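Local atomic coordinates of uricase (PDB entry 2YZC), a protein that catalyses the oxidation of uric acid by oxygen to 5-hydroxyisourate, with hydrogen peroxide as the second product, on the pathway to (S)-allantoin. Residues A[143-148]-A[290-295]; A[148-153]-A[188-193]; A[243-248]-A[281-286]. One frame throughout, in Å; residues are numbered along the deposited sequence.

Interaction 1: A[143-148]-A[290-295]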
ATOM      1  N   GLU A 143      -1.532  36.183  -9.970  1.00 31.84           N
ATOM      2  CA  GLU A 143      -0.867  35.159 -10.767  1.00 30.96           C
ATOM      3  C   GLU A 143      -1.481  33.782 -10.550  1.00 28.60           C
ATOM      4  O   GLU A 143      -1.668  33.344  -9.414  1.00 28.04           O
ATOM      5  CB  GLU A 143       0.628  35.086 -10.434  1.00 34.67           C
ATOM      6  CG  GLU A 143       1.430  34.329 -11.488  1.00 39.63           C
ATOM      7  CD  GLU A 143       2.821  33.917 -11.019  1.00 43.48           C
ATOM      8  OE1 GLU A 143       3.514  34.735 -10.374  1.00 44.42           O
ATOM      9  OE2 GLU A 143       3.225  32.772 -11.315  1.00 44.05           O
ATOM     10  N   GLN A 144      -1.792  33.112 -11.654  1.00 25.10           N
ATOM     11  CA  GLN A 144      -2.359  31.772 -11.630  1.00 25.34           C
ATOM     12  C   GLN A 144      -1.390  30.846 -12.365  1.00 26.70           C
ATOM     13  O   GLN A 144      -1.176  30.998 -13.569  1.00 29.52           O
ATOM     14  CB  GLN A 144      -3.715  31.775 -12.326  1.00 24.07           C
ATOM     15  CG  GLN A 144      -4.785  32.528 -11.557  1.00 25.46           C
ATOM     16  CD  GLN A 144      -5.894  33.037 -12.450  1.00 26.89           C
ATOM     17  OE1 GLN A 144      -6.162  32.472 -13.509  1.00 27.96           O
ATOM     18  NE2 GLN A 144      -6.559  34.102 -12.017  1.00 28.79           N
ATOM     19  N   ALA A 145      -0.798  29.900 -11.638  1.00 22.73           N
ATOM     20  CA  ALA A 145       0.159  28.963 -12.227  1.00 19.99           C
ATOM     21  C   ALA A 145      -0.405  27.553 -12.183  1.00 20.72           C
ATOM     22  O   ALA A 145      -0.884  27.109 -11.138  1.00 18.75           O
ATOM     23  CB  ALA A 145       1.471  29.016 -11.468  1.00 17.57           C
ATOM     24  N   ILE A 146      -0.334  26.858 -13.317  1.00 19.42           N
ATOM     25  CA  ILE A 146      -0.844  25.497 -13.427  1.00 20.09           C
ATOM     26  C   ILE A 146       0.199  24.492 -13.906  1.00 19.87           C
ATOM     27  O   ILE A 146       0.919  24.731 -14.887  1.00 17.54           O
ATOM     28  CB  ILE A 146      -2.035  25.428 -14.404  1.00 20.76           C
ATOM     29  CG1 ILE A 146      -3.176  26.308 -13.897  1.00 18.62           C
ATOM     30  CG2 ILE A 146      -2.497  23.988 -14.562  1.00 20.36           C
ATOM     31  CD1 ILE A 146      -4.333  26.415 -14.872  1.00 21.91           C
ATOM     32  N   VAL A 147       0.264  23.365 -13.201  1.00 19.34           N
ATOM     33  CA  VAL A 147       1.167  22.269 -13.533  1.00 19.20           C
ATOM     34  C   VAL A 147       0.312  21.020 -13.724  1.00 19.35           C
ATOM     35  O   VAL A 147      -0.396  20.607 -12.806  1.00 20.94           O
ATOM     36  CB  VAL A 147       2.189  22.002 -12.393  1.00 18.02           C
ATOM     37  CG1 VAL A 147       2.910  20.669 -12.623  1.00 18.15           C
ATOM     38  CG2 VAL A 147       3.205  23.139 -12.323  1.00 16.98           C
ATOM     39  N   ALA A 148       0.358  20.437 -14.920  1.00 18.89           N
ATOM     40  CA  ALA A 148      -0.395  19.218 -15.198  1.00 17.96           C
ATOM     41  C   ALA A 148       0.613  18.081 -15.214  1.00 18.99           C
ATOM     42  O   ALA A 148       1.808  18.313 -15.356  1.00 17.23           O
ATOM     43  CB  ALA A 148      -1.104  19.317 -16.553  1.00 18.29           C
ATOM     44  N   ALA A 290      13.560  30.180 -13.749  1.00 32.24           N
ATOM     45  CA  ALA A 290      14.417  29.146 -13.187  1.00 33.97           C
ATOM     46  C   ALA A 290      13.787  28.294 -12.088  1.00 33.90           C
ATOM     47  O   ALA A 290      13.850  27.066 -12.139  1.00 33.63           O
ATOM     48  CB  ALA A 290      15.708  29.782 -12.668  1.00 35.04           C
ATOM     49  N   ASP A 291      13.190  28.937 -11.091  1.00 32.91           N
ATOM     50  CA  ASP A 291      12.597  28.197  -9.985  1.00 31.53           C
ATOM     51  C   ASP A 291      11.220  28.690  -9.570  1.00 29.66           C
ATOM     52  O   ASP A 291      11.060  29.292  -8.505  1.00 28.58           O
ATOM     53  CB  ASP A 291      13.540  28.231  -8.789  1.00 33.31           C
ATOM     54  N   HIS A 292      10.218  28.422 -10.399  1.00 26.33           N
ATOM     55  CA  HIS A 292       8.866  28.851 -10.077  1.00 25.98           C
ATOM     56  C   HIS A 292       8.481  28.258  -8.726  1.00 25.39           C
ATOM     57  O   HIS A 292       8.698  27.072  -8.479  1.00 24.60           O
ATOM     58  CB  HIS A 292       7.877  28.387 -11.144  1.00 24.66           C
ATOM     59  CG  HIS A 292       6.542  29.050 -11.039  1.00 26.05           C
ATOM     60  ND1 HIS A 292       6.096  29.975 -11.960  1.00 26.68           N
ATOM     61  CD2 HIS A 292       5.582  28.972 -10.087  1.00 25.13           C
ATOM     62  CE1 HIS A 292       4.919  30.439 -11.578  1.00 24.62           C
ATOM     63  NE2 HIS A 292       4.586  29.847 -10.445  1.00 26.44           N
ATOM     64  N   PRO A 293       7.908  29.081  -7.830  1.00 26.51           N
ATOM     65  CA  PRO A 293       7.484  28.664  -6.490  1.00 26.73           C
ATOM     66  C   PRO A 293       6.528  27.472  -6.433  1.00 25.73           C
ATOM     67  O   PRO A 293       6.482  26.763  -5.431  1.00 25.18           O
ATOM     68  CB  PRO A 293       6.844  29.931  -5.927  1.00 29.39           C
ATOM     69  CG  PRO A 293       7.635  31.013  -6.575  1.00 30.27           C
ATOM     70  CD  PRO A 293       7.723  30.532  -8.002  1.00 28.72           C
ATOM     71  N   ILE A 294       5.770  27.246  -7.502  1.00 24.51           N
ATOM     72  CA  ILE A 294       4.818  26.138  -7.520  1.00 24.31           C
ATOM     73  C   ILE A 294       5.497  24.781  -7.327  1.00 26.37           C
ATOM     74  O   ILE A 294       4.875  23.826  -6.855  1.00 26.96           O
ATOM     75  CB  ILE A 294       4.003  26.123  -8.842  1.00 24.11           C
ATOM     76  CG1 ILE A 294       2.802  25.180  -8.711  1.00 22.84           C
ATOM     77  CG2 ILE A 294       4.888  25.679 -10.005  1.00 21.41           C
ATOM     78  CD1 ILE A 294       1.764  25.370  -9.800  1.00 21.59           C
ATOM     79  N   TRP A 295       6.774  24.693  -7.679  1.00 26.89           N
ATOM     80  CA  TRP A 295       7.503  23.438  -7.541  1.00 29.65           C
ATOM     81  C   TRP A 295       7.850  23.096  -6.098  1.00 32.40           C
ATOM     82  O   TRP A 295       8.110  21.938  -5.778  1.00 33.28           O
ATOM     83  CB  TRP A 295       8.778  23.473  -8.388  1.00 27.80           C
ATOM     84  CG  TRP A 295       8.505  23.534  -9.861  1.00 23.57           C
ATOM     85  CD1 TRP A 295       8.842  24.540 -10.720  1.00 22.43           C
ATOM     86  CD2 TRP A 295       7.835  22.541 -10.648  1.00 22.74           C
ATOM     87  NE1 TRP A 295       8.425  24.236 -11.993  1.00 22.65           N
ATOM     88  CE2 TRP A 295       7.805  23.013 -11.978  1.00 22.34           C
ATOM     89  CE3 TRP A 295       7.257  21.295 -10.357  1.00 23.50           C
ATOM     90  CZ2 TRP A 295       7.222  22.285 -13.020  1.00 22.93           C
ATOM     91  CZ3 TRP A 295       6.676  20.568 -11.395  1.00 22.81           C
ATOM     92  CH2 TRP A 295       6.664  21.067 -12.711  1.00 24.27           C
TER
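Val147 and Ile294 pass one another in opposite directions, with Val147 CG2 3.7 Å from Ile294 CD1. The two branches of Val147 divide the work. Val147 CG1, placed opposite the backbone N (chi1 167°), reaches the rim of the six-membered ring, 3.8 Å from Trp295 CH2, whereas CG2 fills the angle between Ile294 and the indole and stands over the face of that ring near its rim. Ile294 CG2 lies over the same indole face, so valine and isoleucine methyls cover it together. From Ile294 the CD1 end also reaches back along the strand to Ala145, 4.0 Å from its CB and 3.4 Å from its O. Ala145 CB in turn touches the His292 imidazole, 3.4 Å from NE2. No hydrogen bond joins 143-148 to 290-295; the contact is essentially apolar.

Behind these groups the backbone makes a single 3-10 turn at 293-295, in which Trp295 N donates to His292 O at 3.2 Å. His292 and Ile294 point at the strand, and the end of the Trp295 indole swings in toward it. The indole is fixed further by a hydrogen bond from NE1 to Glu242, and Ile294 O receives one from Arg107.

This is plain packing, away from the annotated sites: the C-terminal tail folds back over the start of strand 143-157. That strand is paired on one edge with strand 131-140, through Glu138 and Val136, and on the other with strand 182-192, through Tyr192 and Trp190. Ile146 turns the other way and packs on Glu86 of helix 85-99, placing the sheet between tail and helix.

Interaction 2: A[148-153]-A[188-193]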
ATOM      1  N   ALA A 148       0.358  20.437 -14.920  1.00 18.89           N
ATOM      2  CA  ALA A 148      -0.395  19.218 -15.198  1.00 17.96           C
ATOM      3  C   ALA A 148       0.613  18.081 -15.214  1.00 18.99           C
ATOM      4  O   ALA A 148       1.808  18.313 -15.356  1.00 17.23           O
ATOM      5  CB  ALA A 148      -1.104  19.317 -16.553  1.00 18.29           C
ATOM      6  N   GLY A 149       0.146  16.850 -15.058  1.00 17.44           N
ATOM      7  CA  GLY A 149       1.086  15.752 -15.068  1.00 16.83           C
ATOM      8  C   GLY A 149       0.453  14.396 -15.260  1.00 18.52           C
ATOM      9  O   GLY A 149      -0.766  14.262 -15.382  1.00 17.53           O
ATOM     10  N   ILE A 150       1.305  13.384 -15.298  1.00 18.98           N
ATOM     11  CA  ILE A 150       0.854  12.016 -15.458  1.00 20.73           C
ATOM     12  C   ILE A 150       1.705  11.167 -14.530  1.00 20.91           C
ATOM     13  O   ILE A 150       2.871  11.478 -14.282  1.00 20.66           O
ATOM     14  CB  ILE A 150       1.024  11.542 -16.919  1.00 21.47           C
ATOM     15  CG1 ILE A 150       0.434  10.138 -17.089  1.00 23.39           C
ATOM     16  CG2 ILE A 150       2.495  11.549 -17.300  1.00 20.96           C
ATOM     17  CD1 ILE A 150       0.365   9.683 -18.535  1.00 23.08           C
ATOM     18  N   GLU A 151       1.115  10.110 -13.990  1.00 20.71           N
ATOM     19  CA  GLU A 151       1.853   9.228 -13.107  1.00 21.94           C
ATOM     20  C   GLU A 151       1.274   7.827 -13.190  1.00 21.55           C
ATOM     21  O   GLU A 151       0.190   7.630 -13.741  1.00 19.52           O
ATOM     22  CB  GLU A 151       1.802   9.747 -11.664  1.00 23.34           C
ATOM     23  CG  GLU A 151       0.412   9.829 -11.056  1.00 28.77           C
ATOM     24  CD  GLU A 151       0.397  10.626  -9.758  1.00 33.62           C
ATOM     25  OE1 GLU A 151      -0.595  10.530  -8.999  1.00 34.14           O
ATOM     26  OE2 GLU A 151       1.375  11.357  -9.500  1.00 35.73           O
ATOM     27  N   GLY A 152       2.025   6.857 -12.679  1.00 22.11           N
ATOM     28  CA  GLY A 152       1.564   5.480 -12.679  1.00 22.72           C
ATOM     29  C   GLY A 152       1.524   4.803 -14.034  1.00 22.52           C
ATOM     30  O   GLY A 152       0.915   3.744 -14.178  1.00 23.71           O
ATOM     31  N   LEU A 153       2.166   5.405 -15.029  1.00 23.12           N
ATOM     32  CA  LEU A 153       2.197   4.834 -16.370  1.00 22.84           C
ATOM     33  C   LEU A 153       3.495   4.052 -16.569  1.00 24.00           C
ATOM     34  O   LEU A 153       4.540   4.625 -16.879  1.00 24.24           O
ATOM     35  CB  LEU A 153       2.087   5.943 -17.416  1.00 24.39           C
ATOM     36  CG  LEU A 153       2.181   5.519 -18.883  1.00 25.48           C
ATOM     37  CD1 LEU A 153       1.169   4.431 -19.196  1.00 26.11           C
ATOM     38  CD2 LEU A 153       1.949   6.739 -19.760  1.00 28.02           C
ATOM     39  N   ALA A 188       5.652  12.536 -14.920  1.00 19.48           N
ATOM     40  CA  ALA A 188       6.060  13.790 -15.536  1.00 19.08           C
ATOM     41  C   ALA A 188       5.110  14.900 -15.141  1.00 18.92           C
ATOM     42  O   ALA A 188       3.918  14.674 -14.959  1.00 16.79           O
ATOM     43  CB  ALA A 188       6.083  13.642 -17.050  1.00 18.93           C
ATOM     44  N   ARG A 189       5.652  16.102 -15.002  1.00 18.74           N
ATOM     45  CA  ARG A 189       4.850  17.260 -14.653  1.00 19.69           C
ATOM     46  C   ARG A 189       5.355  18.442 -15.470  1.00 19.86           C
ATOM     47  O   ARG A 189       6.562  18.679 -15.559  1.00 18.27           O
ATOM     48  CB  ARG A 189       4.952  17.529 -13.152  1.00 24.51           C
ATOM     49  CG  ARG A 189       4.043  16.608 -12.349  1.00 31.64           C
ATOM     50  CD  ARG A 189       4.399  16.566 -10.882  1.00 38.12           C
ATOM     51  NE  ARG A 189       3.431  15.779 -10.118  1.00 41.54           N
ATOM     52  CZ  ARG A 189       3.078  14.527 -10.399  1.00 43.70           C
ATOM     53  NH1 ARG A 189       3.607  13.891 -11.438  1.00 44.46           N
ATOM     54  NH2 ARG A 189       2.193  13.903  -9.631  1.00 45.23           N
ATOM     55  N   TRP A 190       4.424  19.155 -16.092  1.00 18.27           N
ATOM     56  CA  TRP A 190       4.780  20.299 -16.919  1.00 18.28           C
ATOM     57  C   TRP A 190       4.009  21.553 -16.512  1.00 18.63           C
ATOM     58  O   TRP A 190       2.820  21.500 -16.165  1.00 17.18           O
ATOM     59  CB  TRP A 190       4.563  19.949 -18.402  1.00 17.11           C
ATOM     60  CG  TRP A 190       3.182  19.453 -18.745  1.00 17.65           C
ATOM     61  CD1 TRP A 190       2.139  20.198 -19.214  1.00 17.25           C
ATOM     62  CD2 TRP A 190       2.704  18.100 -18.668  1.00 18.11           C
ATOM     63  NE1 TRP A 190       1.045  19.398 -19.439  1.00 19.82           N
ATOM     64  CE2 TRP A 190       1.363  18.106 -19.112  1.00 18.14           C
ATOM     65  CE3 TRP A 190       3.278  16.886 -18.269  1.00 18.29           C
ATOM     66  CZ2 TRP A 190       0.583  16.943 -19.171  1.00 18.31           C
ATOM     67  CZ3 TRP A 190       2.500  15.725 -18.327  1.00 17.82           C
ATOM     68  CH2 TRP A 190       1.168  15.766 -18.776  1.00 18.37           C
ATOM     69  N   ARG A 191       4.707  22.683 -16.533  1.00 19.07           N
ATOM     70  CA  ARG A 191       4.121  23.957 -16.144  1.00 18.19           C
ATOM     71  C   ARG A 191       3.720  24.796 -17.351  1.00 19.54           C
ATOM     72  O   ARG A 191       4.525  25.031 -18.249  1.00 17.95           O
ATOM     73  CB  ARG A 191       5.113  24.746 -15.288  1.00 19.06           C
ATOM     74  CG  ARG A 191       4.598  26.116 -14.842  1.00 19.04           C
ATOM     75  CD  ARG A 191       5.564  26.774 -13.861  1.00 21.42           C
ATOM     76  NE  ARG A 191       6.816  27.191 -14.489  1.00 21.01           N
ATOM     77  CZ  ARG A 191       6.939  28.259 -15.275  1.00 22.64           C
ATOM     78  NH1 ARG A 191       5.884  29.020 -15.536  1.00 23.22           N
ATOM     79  NH2 ARG A 191       8.117  28.573 -15.796  1.00 23.13           N
ATOM     80  N   TYR A 192       2.468  25.244 -17.363  1.00 18.11           N
ATOM     81  CA  TYR A 192       1.966  26.068 -18.448  1.00 19.46           C
ATOM     82  C   TYR A 192       2.344  27.519 -18.178  1.00 19.79           C
ATOM     83  O   TYR A 192       2.389  27.946 -17.027  1.00 20.24           O
ATOM     84  CB  TYR A 192       0.444  25.944 -18.541  1.00 18.25           C
ATOM     85  CG  TYR A 192      -0.034  24.564 -18.941  1.00 18.00           C
ATOM     86  CD1 TYR A 192       0.352  23.997 -20.154  1.00 18.41           C
ATOM     87  CD2 TYR A 192      -0.889  23.832 -18.116  1.00 19.72           C
ATOM     88  CE1 TYR A 192      -0.102  22.738 -20.543  1.00 19.00           C
ATOM     89  CE2 TYR A 192      -1.352  22.570 -18.495  1.00 19.46           C
ATOM     90  CZ  TYR A 192      -0.954  22.033 -19.711  1.00 19.34           C
ATOM     91  OH  TYR A 192      -1.411  20.797 -20.101  1.00 19.15           O
ATOM     92  N   ASN A 193       2.625  28.275 -19.234  1.00 21.97           N
ATOM     93  CA  ASN A 193       2.976  29.680 -19.062  1.00 23.78           C
ATOM     94  C   ASN A 193       1.747  30.567 -19.252  1.00 24.53           C
ATOM     95  O   ASN A 193       1.848  31.795 -19.278  1.00 24.10           O
ATOM     96  CB  ASN A 193       4.095  30.082 -20.035  1.00 21.76           C
ATOM     97  CG  ASN A 193       3.830  29.640 -21.458  1.00 22.28           C
ATOM     98  OD1 ASN A 193       4.742  29.186 -22.154  1.00 28.05           O
ATOM     99  ND2 ASN A 193       2.592  29.781 -21.908  1.00 20.23           N
TER
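This is an antiparallel strand pairing in the middle of the large uricase sheet, close to the centre of the chain, where strand 143-157 runs beside strand 182-192. The short strand axes come within 4.7 Å and are 175° apart in direction. Ala148 and Trp190 form one hydrogen-bonded pair: Trp190 N donates to Ala148 O at 2.8 Å, and Ala148 N returns the bond to Trp190 O. Ile150 and Ala188 form the next in the same way, with Ile150 N 2.9 Å from Ala188 O. Between them lies the non-hydrogen-bonded pair Gly149 and Arg189, drawn close, with CA atoms 4.1 Å apart.

The Trp190 indole is turned back over the partner strand by its first torsion (chi1 55°), which puts CG between the backbone N and the carbonyl carbon. One indole face thus covers Ala148 and Gly149. Gly149 CA makes a CH-pi contact 3.9 Å from the centroid of the six-membered ring, and Ala148 O lies above the same face. The edge of the indole is held by Trp190 NE1, which donates to Tyr192 OH at 2.9 Å, nearly in the ring plane. Ala148 CB fits against both aromatic side chains, 3.8 Å from Tyr192 CE2, and helix 199-216 packs over this face through Val206 and Val202.

Arg189 lies on the other face, touching Thr134 and Trp295; its extended chain rises off the sheet and leans across to Glu151 on the partner strand. Arg189 NH2 meets Glu151 OE2 at 2.7 Å, in the guanidinium plane but from above the carboxylate plane. This salt bridge, carried by one N-H...O bond, probably favours the charged form of both groups and ties the strands by side chain as well as backbone.

Interaction 3: A[243-248]-A[281-286]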
ATOM      1  N   ILE A 243       9.211  20.976 -18.232  1.00 18.17           N
ATOM      2  CA  ILE A 243       8.654  19.690 -17.862  1.00 18.31           C
ATOM      3  C   ILE A 243       9.692  19.009 -16.993  1.00 17.68           C
ATOM      4  O   ILE A 243      10.891  19.052 -17.282  1.00 20.39           O
ATOM      5  CB  ILE A 243       8.334  18.832 -19.106  1.00 18.21           C
ATOM      6  CG1 ILE A 243       7.777  17.471 -18.666  1.00 19.08           C
ATOM      7  CG2 ILE A 243       9.579  18.656 -19.963  1.00 19.54           C
ATOM      8  CD1 ILE A 243       7.259  16.625 -19.801  1.00 19.52           C
ATOM      9  N   LYS A 244       9.230  18.415 -15.902  1.00 18.93           N
ATOM     10  CA  LYS A 244      10.112  17.719 -14.985  1.00 18.86           C
ATOM     11  C   LYS A 244       9.712  16.262 -14.986  1.00 21.83           C
ATOM     12  O   LYS A 244       8.525  15.944 -14.999  1.00 15.66           O
ATOM     13  CB  LYS A 244       9.975  18.273 -13.569  1.00 22.25           C
ATOM     14  CG  LYS A 244      10.455  19.700 -13.409  1.00 24.52           C
ATOM     15  CD  LYS A 244      10.449  20.114 -11.951  1.00 25.85           C
ATOM     16  CE  LYS A 244      11.207  21.418 -11.754  1.00 29.27           C
ATOM     17  NZ  LYS A 244      11.350  21.733 -10.308  1.00 32.40           N
ATOM     18  N   MET A 245      10.704  15.383 -14.974  1.00 19.33           N
ATOM     19  CA  MET A 245      10.423  13.960 -14.955  1.00 21.04           C
ATOM     20  C   MET A 245      11.236  13.259 -13.883  1.00 20.80           C
ATOM     21  O   MET A 245      12.359  13.661 -13.560  1.00 17.10           O
ATOM     22  CB  MET A 245      10.724  13.343 -16.319  1.00 23.21           C
ATOM     23  CG  MET A 245       9.777  13.795 -17.407  1.00 28.82           C
ATOM     24  SD  MET A 245      10.349  13.315 -19.042  1.00 32.98           S
ATOM     25  CE  MET A 245      11.257  14.767 -19.485  1.00 33.08           C
ATOM     26  N   SER A 246      10.639  12.208 -13.332  1.00 20.97           N
ATOM     27  CA  SER A 246      11.263  11.392 -12.308  1.00 20.15           C
ATOM     28  C   SER A 246      11.041   9.977 -12.827  1.00 20.62           C
ATOM     29  O   SER A 246       9.920   9.466 -12.800  1.00 20.38           O
ATOM     30  CB  SER A 246      10.558  11.592 -10.967  1.00 21.21           C
ATOM     31  OG  SER A 246      11.200  10.850  -9.949  1.00 22.75           O
ATOM     32  N   LEU A 247      12.110   9.359 -13.316  1.00 18.87           N
ATOM     33  CA  LEU A 247      12.017   8.028 -13.891  1.00 20.47           C
ATOM     34  C   LEU A 247      12.860   6.972 -13.204  1.00 19.90           C
ATOM     35  O   LEU A 247      14.084   7.058 -13.186  1.00 21.49           O
ATOM     36  CB  LEU A 247      12.420   8.075 -15.365  1.00 19.86           C
ATOM     37  CG  LEU A 247      11.718   9.094 -16.264  1.00 23.06           C
ATOM     38  CD1 LEU A 247      12.266   8.984 -17.674  1.00 19.51           C
ATOM     39  CD2 LEU A 247      10.216   8.840 -16.255  1.00 22.22           C
ATOM     40  N   PRO A 248      12.213   5.962 -12.611  1.00 21.10           N
ATOM     41  CA  PRO A 248      13.006   4.924 -11.956  1.00 20.21           C
ATOM     42  C   PRO A 248      13.487   3.952 -13.025  1.00 21.60           C
ATOM     43  O   PRO A 248      12.829   3.780 -14.056  1.00 21.80           O
ATOM     44  CB  PRO A 248      12.003   4.268 -11.008  1.00 21.49           C
ATOM     45  CG  PRO A 248      10.709   4.398 -11.753  1.00 22.15           C
ATOM     46  CD  PRO A 248      10.784   5.826 -12.273  1.00 21.60           C
ATOM     47  N   ALA A 281      15.141  14.976 -13.988  1.00 20.57           N
ATOM     48  CA  ALA A 281      15.618  16.179 -14.648  1.00 21.73           C
ATOM     49  C   ALA A 281      14.507  17.124 -15.061  1.00 23.51           C
ATOM     50  O   ALA A 281      13.344  16.738 -15.197  1.00 21.52           O
ATOM     51  CB  ALA A 281      16.446  15.815 -15.867  1.00 21.31           C
ATOM     52  N   THR A 282      14.902  18.376 -15.260  1.00 23.78           N
ATOM     53  CA  THR A 282      14.010  19.434 -15.691  1.00 22.63           C
ATOM     54  C   THR A 282      14.480  19.856 -17.079  1.00 23.06           C
ATOM     55  O   THR A 282      15.661  20.158 -17.274  1.00 21.55           O
ATOM     56  CB  THR A 282      14.105  20.665 -14.771  1.00 23.76           C
ATOM     57  OG1 THR A 282      13.841  20.287 -13.415  1.00 25.45           O
ATOM     58  CG2 THR A 282      13.100  21.724 -15.203  1.00 25.29           C
ATOM     59  N   ILE A 283      13.568  19.848 -18.041  1.00 22.20           N
ATOM     60  CA  ILE A 283      13.880  20.278 -19.398  1.00 22.97           C
ATOM     61  C   ILE A 283      13.118  21.596 -19.528  1.00 23.88           C
ATOM     62  O   ILE A 283      11.896  21.626 -19.372  1.00 21.54           O
ATOM     63  CB  ILE A 283      13.375  19.263 -20.441  1.00 24.33           C
ATOM     64  CG1 ILE A 283      14.057  17.911 -20.228  1.00 27.05           C
ATOM     65  CG2 ILE A 283      13.665  19.766 -21.842  1.00 24.79           C
ATOM     66  CD1 ILE A 283      15.566  17.947 -20.399  1.00 28.64           C
ATOM     67  N   GLN A 284      13.842  22.681 -19.797  1.00 24.28           N
ATOM     68  CA  GLN A 284      13.230  24.003 -19.887  1.00 25.86           C
ATOM     69  C   GLN A 284      13.349  24.720 -21.225  1.00 25.40           C
ATOM     70  O   GLN A 284      14.243  24.443 -22.025  1.00 24.29           O
ATOM     71  CB  GLN A 284      13.829  24.917 -18.813  1.00 27.66           C
ATOM     72  CG  GLN A 284      13.470  24.565 -17.387  1.00 33.56           C
ATOM     73  CD  GLN A 284      14.075  25.530 -16.380  1.00 37.86           C
ATOM     74  OE1 GLN A 284      13.610  25.633 -15.241  1.00 38.88           O
ATOM     75  NE2 GLN A 284      15.124  26.235 -16.792  1.00 38.36           N
ATOM     76  N   ARG A 285      12.429  25.651 -21.455  1.00 23.63           N
ATOM     77  CA  ARG A 285      12.452  26.467 -22.658  1.00 25.83           C
ATOM     78  C   ARG A 285      13.520  27.510 -22.321  1.00 25.13           C
ATOM     79  O   ARG A 285      13.484  28.107 -21.245  1.00 23.79           O
ATOM     80  CB  ARG A 285      11.091  27.139 -22.864  1.00 26.58           C
ATOM     81  CG  ARG A 285      10.960  27.943 -24.147  1.00 28.40           C
ATOM     82  CD  ARG A 285       9.552  28.529 -24.281  1.00 27.34           C
ATOM     83  NE  ARG A 285       8.540  27.486 -24.419  1.00 27.05           N
ATOM     84  CZ  ARG A 285       8.385  26.733 -25.506  1.00 26.38           C
ATOM     85  NH1 ARG A 285       9.173  26.914 -26.557  1.00 25.34           N
ATOM     86  NH2 ARG A 285       7.450  25.791 -25.538  1.00 24.53           N
ATOM     87  N   GLU A 286      14.475  27.723 -23.219  1.00 26.01           N
ATOM     88  CA  GLU A 286      15.540  28.685 -22.941  1.00 28.22           C
ATOM     89  C   GLU A 286      15.019  30.036 -22.463  1.00 27.64           C
ATOM     90  O   GLU A 286      14.102  30.598 -23.051  1.00 27.57           O
ATOM     91  CB  GLU A 286      16.422  28.908 -24.176  1.00 32.00           C
ATOM     92  CG  GLU A 286      17.667  29.733 -23.854  1.00 36.82           C
ATOM     93  CD  GLU A 286      18.395  30.260 -25.084  1.00 42.76           C
ATOM     94  OE1 GLU A 286      19.486  30.847 -24.909  1.00 44.04           O
ATOM     95  OE2 GLU A 286      17.884  30.101 -26.217  1.00 43.65           O
TER
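Ile243 opens an antiparallel ladder with Ile283, joining strand 240-254 to strand 276-285; sheets of this kind, backed by helices, are the T-fold (tunnelling fold) of this enzyme family. The two strand axes approach to 4.8 Å. Ile243 and Ile283 are a hydrogen-bonded pair: Ile283 N donates to Ile243 O at 2.9 Å in an almost straight bond (175° at the hydrogen), and Ile243 N donates to Ile283 O. Their side chains lie alongside each other on the face packed against helix 222-236, Ile243 CG2 3.9 Å from Ile283 CB.

Lys244 faces the other way, beside Thr282 in the non-hydrogen-bonded pair. Its chain is fully extended beyond CG and runs alongside the threonine, with Lys244 CE 3.3 Å from Thr282 OG1. The charged end goes on to Trp295, where it makes a cation-pi contact.

Met245 returns to the helix side and pairs with Ala281, Met245 N donating to Ala281 O at 3.0 Å. Its terminal CE bends back toward the other isoleucine, Met245 CE lying 4.3 Å from Ile283 CG1. The Ala281 side chain is about 7 Å from that of the probable urate-binding residue Gln223, and the same two strands run on to residues that line the allantoate pocket, Ile279 on one and Asn249 on the other. Ala281, Ile283 and Gln284 also pair with a strand of the third subunit, which carries the sheet across the interface. Within the ladder itself, the Met245-Ala281 pair is completed by the return bond, Ala281 N donating to Met245 O at 3.1 Å.

How the interactions relate
From the N terminus, strand 143-157 supplies the first half of interaction 1 and then, from the shared Ala148 onward, that of interaction 2. Interaction 2 closes first, when the chain returns at 188-193. Interaction 3 opens at 243-248 after two helices and closes at 281-286; only then does the tail at 290-295 complete interaction 1, whose long loop encloses the other two in series. None cross. Interactions 2 and 3 are adjacent steps across one sheet, joined by a probable hydrogen bond from Lys244 N to Arg189 O, and interaction 1 lays the tail over strands 143-157 and 182-192 and reaches Lys244 of strand 240-254.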